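Side-chain contacts in Poly(A) ribonuclease pop2 (Schizosaccharomyces pombe, PDB 2P51), which removes poly(A) tails from mRNA as the catalytic 3'-exoribonuclease of the CCR4-NOT complex, releasing 5'-AMP: residues Q32-L37 with C104-N109; M39-R44 with P100-T105; F112-D117 with I132-H137. All coordinates share one frame; numbering follows the deposited sequence.

Contact 1 (Q32-L37 with C104-N109)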
# COMPACT_ATOMS: atom_id res chain seq x y z
N GLN A 32 4.40 8.79 16.57
CA GLN A 32 5.84 8.64 16.81
C GLN A 32 6.19 7.32 17.49
O GLN A 32 7.16 6.62 17.17
CB GLN A 32 6.35 9.83 17.63
CG GLN A 32 7.84 9.76 17.85
CD GLN A 32 8.68 10.34 16.73
OE1 GLN A 32 9.08 9.60 15.81
NE2 GLN A 32 8.96 11.63 16.82
N GLN A 33 5.37 6.92 18.47
CA GLN A 33 5.58 5.66 19.19
C GLN A 33 5.54 4.46 18.25
O GLN A 33 6.31 3.51 18.28
CB GLN A 33 4.49 5.58 20.28
CG GLN A 33 4.44 4.38 21.15
CD GLN A 33 3.34 4.41 22.21
OE1 GLN A 33 2.14 4.22 21.94
NE2 GLN A 33 3.78 4.66 23.45
N GLU A 34 4.52 4.51 17.37
CA GLU A 34 4.35 3.35 16.50
C GLU A 34 5.48 3.31 15.47
O GLU A 34 5.98 2.22 15.15
CB GLU A 34 2.95 3.37 15.86
CG GLU A 34 1.86 3.17 16.92
CD GLU A 34 1.98 1.83 17.64
OE1 GLU A 34 2.35 0.77 17.05
OE2 GLU A 34 1.69 1.85 18.86
N MET A 35 5.87 4.49 14.93
CA MET A 35 7.02 4.45 14.01
C MET A 35 8.27 3.96 14.73
O MET A 35 9.07 3.24 14.13
CB MET A 35 7.26 5.84 13.38
CG MET A 35 6.16 6.24 12.39
SD MET A 35 6.02 5.06 11.00
CE MET A 35 7.67 5.12 10.42
N ASN A 36 8.42 4.33 16.00
CA ASN A 36 9.59 3.87 16.76
C ASN A 36 9.54 2.35 16.86
O ASN A 36 10.59 1.69 16.72
CB ASN A 36 9.69 4.48 18.17
CG ASN A 36 10.08 5.92 18.20
OD1 ASN A 36 9.93 6.64 19.23
ND2 ASN A 36 10.62 6.38 17.09
N LEU A 37 8.36 1.80 17.11
CA LEU A 37 8.25 0.32 17.21
C LEU A 37 8.61 -0.34 15.89
O LEU A 37 9.39 -1.29 15.85
CB LEU A 37 6.85 -0.06 17.65
CG LEU A 37 6.57 -1.55 17.89
CD1 LEU A 37 7.55 -2.21 18.85
CD2 LEU A 37 5.14 -1.71 18.38
N CYS A 104 0.64 -8.06 13.60
CA CYS A 104 0.57 -8.63 12.25
C CYS A 104 0.65 -7.49 11.23
O CYS A 104 1.15 -7.72 10.13
CB CYS A 104 -0.71 -9.43 12.06
SG CYS A 104 -1.03 -10.81 13.20
N THR A 105 0.15 -6.29 11.55
CA THR A 105 0.11 -5.19 10.59
C THR A 105 -0.16 -3.88 11.32
O THR A 105 -0.76 -3.87 12.41
CB THR A 105 -0.94 -5.48 9.49
OG1 THR A 105 -0.88 -4.47 8.48
CG2 THR A 105 -2.36 -5.46 10.06
N TRP A 106 0.26 -2.75 10.75
CA TRP A 106 -0.05 -1.42 11.24
C TRP A 106 -1.01 -0.75 10.25
O TRP A 106 -0.84 -0.92 9.03
CB TRP A 106 1.20 -0.53 11.31
CG TRP A 106 2.03 -0.80 12.55
CD1 TRP A 106 1.95 -0.06 13.71
CD2 TRP A 106 3.02 -1.81 12.76
NE1 TRP A 106 2.85 -0.58 14.64
CE2 TRP A 106 3.50 -1.63 14.09
CE3 TRP A 106 3.54 -2.85 11.99
CZ2 TRP A 106 4.49 -2.45 14.64
CZ3 TRP A 106 4.52 -3.67 12.51
CH2 TRP A 106 4.99 -3.46 13.83
N GLN A 107 -1.93 0.01 10.81
CA GLN A 107 -2.85 0.76 10.00
C GLN A 107 -2.74 2.24 10.38
O GLN A 107 -3.15 2.64 11.46
CB GLN A 107 -4.26 0.24 10.26
CG GLN A 107 -5.37 0.96 9.52
CD GLN A 107 -6.60 0.03 9.48
OE1 GLN A 107 -6.72 -0.69 8.47
NE2 GLN A 107 -7.44 0.09 10.50
N PHE A 108 -2.20 3.05 9.47
CA PHE A 108 -2.02 4.48 9.67
C PHE A 108 -3.26 5.20 9.16
O PHE A 108 -3.62 4.99 7.99
CB PHE A 108 -0.80 4.96 8.88
CG PHE A 108 0.49 4.38 9.44
CD1 PHE A 108 1.23 5.10 10.37
CD2 PHE A 108 0.94 3.14 9.06
CE1 PHE A 108 2.39 4.56 10.90
CE2 PHE A 108 2.11 2.59 9.61
CZ PHE A 108 2.84 3.27 10.55
N ASN A 109 -3.91 5.98 10.01
CA ASN A 109 -5.17 6.64 9.66
C ASN A 109 -4.97 8.14 9.45
O ASN A 109 -4.49 8.80 10.40
CB ASN A 109 -6.16 6.38 10.80
CG ASN A 109 -6.44 4.88 10.93
OD1 ASN A 109 -6.99 4.26 10.01
ND2 ASN A 109 -6.03 4.33 12.07
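With CG anti to the carbonyl carbon (chi1 -67°) and the chain bent at chi2, Glu-34 folds its carboxylate round to the indole of Trp-106, whose own CG is likewise anti to its carbonyl carbon. The indole N-H is the donor: Trp-106 NE1 lies 2.8 Å from Glu-34 OE1, and the bond bends to 149° at the hydrogen. OE1 accepts through its anti lone pair and sits almost in the indole plane, although carboxylate and ring are turned 44° against each other. The other oxygen, OE2, forms a salt bridge with Arg-24 of the neighbouring strand 23-26, so both ends of this buried carboxylate are engaged, which restrains its rotation. Helix 31-41 packs on one face of the mixed sheet of the DEDD nuclease fold; segment 32-37 runs roughly antiparallel to strand 105-109, with the axes 10.8 Å apart. One turn on from Glu-34, Leu-37 comes to the benzo edge of the same indole, its CD2 3.9 Å from Trp-106 CZ2. Two residues further up the strand, Phe-108 receives Met-35 in a Met-aromatic contact. The thioether chain, bent at both chi2 and chi3, crosses the phenyl at about a right angle and brings Met-35 SD obliquely to Phe-108 CE1 and CZ, 3.7 Å from each. Phe-147 also meets the Phe-108 ring.

Contact 2 (M39-R44 with P100-T105)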
# COMPACT_ATOMS: atom_id res chain seq x y z
N MET A 39 10.51 0.94 13.52
CA MET A 39 11.95 1.08 13.30
C MET A 39 12.76 0.04 14.07
O MET A 39 13.80 -0.42 13.57
CB MET A 39 12.40 2.50 13.70
CG MET A 39 11.93 3.47 12.63
SD MET A 39 12.31 5.14 13.15
CE MET A 39 14.08 5.16 13.15
N SER A 40 12.29 -0.30 15.26
CA SER A 40 13.01 -1.28 16.06
C SER A 40 12.90 -2.70 15.54
O SER A 40 13.71 -3.54 15.98
CB SER A 40 12.45 -1.21 17.50
OG SER A 40 11.25 -1.94 17.67
N LEU A 41 11.92 -2.96 14.66
CA LEU A 41 11.66 -4.32 14.16
C LEU A 41 12.15 -4.54 12.74
O LEU A 41 12.33 -5.68 12.33
CB LEU A 41 10.14 -4.60 14.19
CG LEU A 41 9.57 -4.82 15.62
CD1 LEU A 41 8.08 -4.71 15.73
CD2 LEU A 41 10.03 -6.21 16.09
N ILE A 42 12.34 -3.48 11.95
CA ILE A 42 12.50 -3.66 10.49
C ILE A 42 13.73 -4.47 10.13
O ILE A 42 13.71 -5.18 9.12
CB ILE A 42 12.50 -2.29 9.75
CG1 ILE A 42 12.46 -2.47 8.22
CG2 ILE A 42 13.69 -1.45 10.18
CD1 ILE A 42 11.15 -3.07 7.76
N GLU A 43 14.79 -4.38 10.96
CA GLU A 43 15.97 -5.15 10.52
C GLU A 43 15.70 -6.64 10.59
O GLU A 43 16.19 -7.41 9.74
CB GLU A 43 17.20 -4.77 11.36
CG GLU A 43 18.42 -5.61 11.03
CD GLU A 43 19.68 -5.05 11.68
OE1 GLU A 43 19.55 -4.12 12.51
OE2 GLU A 43 20.78 -5.54 11.35
N ARG A 44 14.94 -7.09 11.57
CA ARG A 44 14.58 -8.48 11.77
C ARG A 44 13.42 -8.92 10.88
O ARG A 44 13.27 -10.12 10.62
CB ARG A 44 14.20 -8.75 13.24
CG ARG A 44 15.41 -8.84 14.17
CD ARG A 44 14.90 -8.99 15.60
NE ARG A 44 14.51 -7.66 16.08
CZ ARG A 44 13.57 -7.48 16.97
NH1 ARG A 44 12.93 -8.55 17.44
NH2 ARG A 44 13.26 -6.27 17.40
N PRO A 100 6.13 -10.25 13.15
CA PRO A 100 6.50 -10.01 14.54
C PRO A 100 5.31 -10.30 15.45
O PRO A 100 4.13 -10.07 15.10
CB PRO A 100 6.83 -8.52 14.57
CG PRO A 100 6.46 -7.94 13.29
CD PRO A 100 6.07 -9.03 12.34
N VAL A 101 5.59 -10.80 16.65
CA VAL A 101 4.43 -11.06 17.55
C VAL A 101 3.81 -9.76 18.00
O VAL A 101 2.62 -9.72 18.35
CB VAL A 101 4.92 -11.89 18.75
CG1 VAL A 101 3.77 -12.19 19.71
CG2 VAL A 101 5.57 -13.18 18.27
N GLU A 102 4.57 -8.67 17.98
CA GLU A 102 4.06 -7.37 18.35
C GLU A 102 2.87 -6.91 17.50
O GLU A 102 2.02 -6.17 17.99
CB GLU A 102 5.14 -6.30 18.17
CG GLU A 102 6.28 -6.34 19.17
CD GLU A 102 7.40 -7.31 18.83
OE1 GLU A 102 7.25 -8.19 17.94
OE2 GLU A 102 8.48 -7.24 19.49
N ALA A 103 2.84 -7.29 16.21
CA ALA A 103 1.78 -6.82 15.34
C ALA A 103 1.80 -7.56 14.03
O ALA A 103 2.86 -7.69 13.40
CB ALA A 103 1.96 -5.33 15.02
N CYS A 104 0.64 -8.06 13.60
CA CYS A 104 0.57 -8.63 12.25
C CYS A 104 0.65 -7.49 11.23
O CYS A 104 1.15 -7.72 10.13
CB CYS A 104 -0.71 -9.43 12.06
SG CYS A 104 -1.03 -10.81 13.20
N THR A 105 0.15 -6.29 11.55
CA THR A 105 0.11 -5.19 10.59
C THR A 105 -0.16 -3.88 11.32
O THR A 105 -0.76 -3.87 12.41
CB THR A 105 -0.94 -5.48 9.49
OG1 THR A 105 -0.88 -4.47 8.48
CG2 THR A 105 -2.36 -5.46 10.06
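Leu-41 reaches from helix 31-41 toward the loop that joins strands 87-93 and 105-109, where Pro-100 and Glu-102 receive it. Its CB starts out toward that loop, and with CG anti to the carbonyl carbon (chi1 -73°) the fork opens against both residues. Leu-41 CD1 meets both residues, lying 4.2 Å from Pro-100 CB, on the proline ring, and 4.1 Å from Glu-102 CB. The same methyl also meets the carboxylate carbon of Glu-102. CD2, the other branch, rests against the carboxylate itself, with Glu-102 OE1 and OE2 each 3.9 Å from Leu-41 CD2. Glu-102 can offer both its aliphatic root and its head because its chain bends at chi2 (84°) and crosses the leucine obliquely. Pro-100 also touches Tyr-45. Here the helix packs on the connection between strands 87-93 and 105-109, antiparallel neighbours in the sheet. Beyond the leucine, Arg-44 turns back and gives a hydrogen bond from NH2 to Ser-40 O, 3.1 Å long, with the donor above the carbonyl plane. Arg-44 NH1 remains 5.1 Å from Glu-102 OE2, too far for a salt bridge. No hydrogen bond links the two segments, so the join is one of van der Waals contact, with at most a weak, long-range attraction between arginine and glutamate added to it.

Contact 3 (F112-D117 with I132-H137)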
# COMPACT_ATOMS: atom_id res chain seq x y z
N PHE A 112 -8.84 13.67 7.26
CA PHE A 112 -9.79 13.75 6.13
C PHE A 112 -11.00 14.49 6.65
O PHE A 112 -11.30 14.39 7.87
CB PHE A 112 -10.13 12.32 5.67
CG PHE A 112 -10.70 12.34 4.28
CD1 PHE A 112 -9.83 12.35 3.19
CD2 PHE A 112 -12.08 12.35 4.05
CE1 PHE A 112 -10.33 12.39 1.88
CE2 PHE A 112 -12.55 12.40 2.75
CZ PHE A 112 -11.68 12.43 1.67
N ASN A 113 -11.71 15.23 5.81
CA ASN A 113 -12.79 16.11 6.20
C ASN A 113 -13.91 15.94 5.17
O ASN A 113 -13.78 16.35 4.03
CB ASN A 113 -12.30 17.55 6.31
CG ASN A 113 -13.41 18.42 6.87
OD1 ASN A 113 -14.49 18.43 6.30
ND2 ASN A 113 -13.08 19.15 7.96
N LEU A 114 -15.02 15.29 5.57
CA LEU A 114 -16.08 14.99 4.63
C LEU A 114 -16.78 16.25 4.12
O LEU A 114 -17.41 16.28 3.08
CB LEU A 114 -17.16 14.06 5.26
CG LEU A 114 -16.65 12.61 5.45
CD1 LEU A 114 -17.72 11.78 6.16
CD2 LEU A 114 -16.21 11.97 4.12
N GLN A 115 -16.68 17.32 4.90
CA GLN A 115 -17.36 18.55 4.45
C GLN A 115 -16.49 19.29 3.45
O GLN A 115 -16.97 19.95 2.53
CB GLN A 115 -17.68 19.37 5.72
CG GLN A 115 -18.68 18.72 6.66
CD GLN A 115 -18.14 17.65 7.59
OE1 GLN A 115 -18.78 16.59 7.73
NE2 GLN A 115 -16.99 17.83 8.25
N ASP A 116 -15.15 19.27 3.57
CA ASP A 116 -14.28 20.12 2.79
C ASP A 116 -13.55 19.43 1.65
O ASP A 116 -13.16 20.10 0.66
CB ASP A 116 -13.16 20.72 3.68
CG ASP A 116 -13.58 21.62 4.81
OD1 ASP A 116 -14.77 22.03 4.83
OD2 ASP A 116 -12.75 21.95 5.71
N ASP A 117 -13.31 18.13 1.78
CA ASP A 117 -12.40 17.41 0.89
C ASP A 117 -13.15 16.80 -0.28
O ASP A 117 -14.35 16.56 -0.17
CB ASP A 117 -11.66 16.28 1.63
CG ASP A 117 -10.57 16.88 2.51
OD1 ASP A 117 -10.03 17.96 2.18
OD2 ASP A 117 -10.24 16.28 3.55
N ILE A 132 -14.37 2.44 8.43
CA ILE A 132 -13.69 3.72 8.64
C ILE A 132 -14.52 4.64 9.51
O ILE A 132 -15.72 4.84 9.26
CB ILE A 132 -13.39 4.44 7.30
CG1 ILE A 132 -12.48 3.64 6.37
CG2 ILE A 132 -12.82 5.83 7.53
CD1 ILE A 132 -11.12 3.35 6.95
N ASP A 133 -13.84 5.19 10.51
CA ASP A 133 -14.44 6.19 11.43
C ASP A 133 -14.09 7.58 10.96
O ASP A 133 -13.10 8.20 11.37
CB ASP A 133 -13.95 5.86 12.85
CG ASP A 133 -14.55 6.75 13.90
OD1 ASP A 133 -15.23 7.77 13.59
OD2 ASP A 133 -14.38 6.46 15.11
N PHE A 134 -14.90 8.08 10.02
CA PHE A 134 -14.50 9.35 9.41
C PHE A 134 -14.41 10.48 10.43
O PHE A 134 -13.58 11.37 10.32
CB PHE A 134 -15.49 9.66 8.25
CG PHE A 134 -15.04 8.96 6.96
CD1 PHE A 134 -13.97 9.44 6.23
CD2 PHE A 134 -15.69 7.82 6.48
CE1 PHE A 134 -13.52 8.85 5.05
CE2 PHE A 134 -15.25 7.18 5.33
CZ PHE A 134 -14.15 7.68 4.61
N LYS A 135 -15.26 10.48 11.47
CA LYS A 135 -15.19 11.57 12.41
C LYS A 135 -13.82 11.57 13.11
O LYS A 135 -13.18 12.57 13.36
CB LYS A 135 -16.30 11.47 13.47
CG LYS A 135 -16.27 12.60 14.49
CD LYS A 135 -17.37 12.55 15.50
CE LYS A 135 -18.84 12.45 15.06
NZ LYS A 135 -19.40 11.26 15.75
N LYS A 136 -13.32 10.37 13.43
CA LYS A 136 -12.03 10.25 14.09
C LYS A 136 -10.90 10.64 13.15
O LYS A 136 -9.94 11.26 13.63
CB LYS A 136 -11.82 8.84 14.64
CG LYS A 136 -10.77 8.84 15.74
CD LYS A 136 -10.77 7.52 16.49
CE LYS A 136 -9.55 7.39 17.42
NZ LYS A 136 -9.55 6.10 18.17
N HIS A 137 -11.02 10.34 11.85
CA HIS A 137 -9.98 10.80 10.94
C HIS A 137 -9.97 12.33 10.91
O HIS A 137 -8.91 12.94 10.70
CB HIS A 137 -10.21 10.29 9.53
CG HIS A 137 -9.88 8.83 9.32
ND1 HIS A 137 -8.80 8.39 8.55
CD2 HIS A 137 -10.51 7.71 9.77
CE1 HIS A 137 -8.78 7.06 8.54
NE2 HIS A 137 -9.80 6.64 9.29
O HOH W 1 -13.21 12.47 7.96
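A single water joins the backbones of Phe-112 and Phe-134, donating to both carbonyls at once: it is 2.7 Å from Phe-112 O and 2.6 Å from Phe-134 O. It also lies at the edge of the Phe-134 ring, in its plane. Here the loop between strand 105-109 and helix 121-129 packs on the start of helix 134-140. With CG anti to the backbone N (chi1 -161°), Phe-112 runs its side chain alongside that of Phe-134, pointing the same way, but the planes are 57° apart and the rings meet obliquely, Phe-112 CD2 lying 3.9 Å from Phe-134 CE1. Leu-114 crosses Phe-134 at about a right angle. Leu-114 CD1 sits 3.7 Å from Phe-134 CB, while CD2 hangs over one face of the ring, toward the rim; the opposite face is covered over its centre by CG2 of Ile-132. Phe-134 is thus held between two aliphatic groups, and Ile-124 of helix 121-129 touches both it and Leu-114. Each segment has its own polar frame. Asn-113 OD1 accepts from Asp-116 N in an Asx motif, and Asp-117 OD2 takes Asn-113 N at 2.9 Å, which ties the loop back on itself. Across from it, Asp-133 is the N-cap of helix 134-140, Asp-133 OD1 accepting from Lys-136 N at 3.2 Å. His-137 sends ND1 to Phe-110 O and meets Trp-27 edge-to-face. Because no direct hydrogen bond crosses between the segments, aromatic and aliphatic packing carries the contact, and the water supplies both carbonyls with donors.

In the fold
Contacts 1 and 2 are neighbours, their centres about 10 Å apart: both draw on helix 31-41, and they meet where Trp-106 CH2 lies 3.8 Å from Leu-41 CD1, so one leucine methyl serves the strand and the loop before it. Contact 3 comes later in the chain, its centre about 20 Å from that of contact 1, yet the two touch through Asn-109 CB and His-137 CE1, 3.5 Å apart. Contacts 2 and 3 do not meet. The side chains of Phe-108 in contact 1 and His-137 in contact 3 come to about 10 and 8 Å from that of the metal-binding Glu-53, whereas contact 2 is remote from the catalytic site.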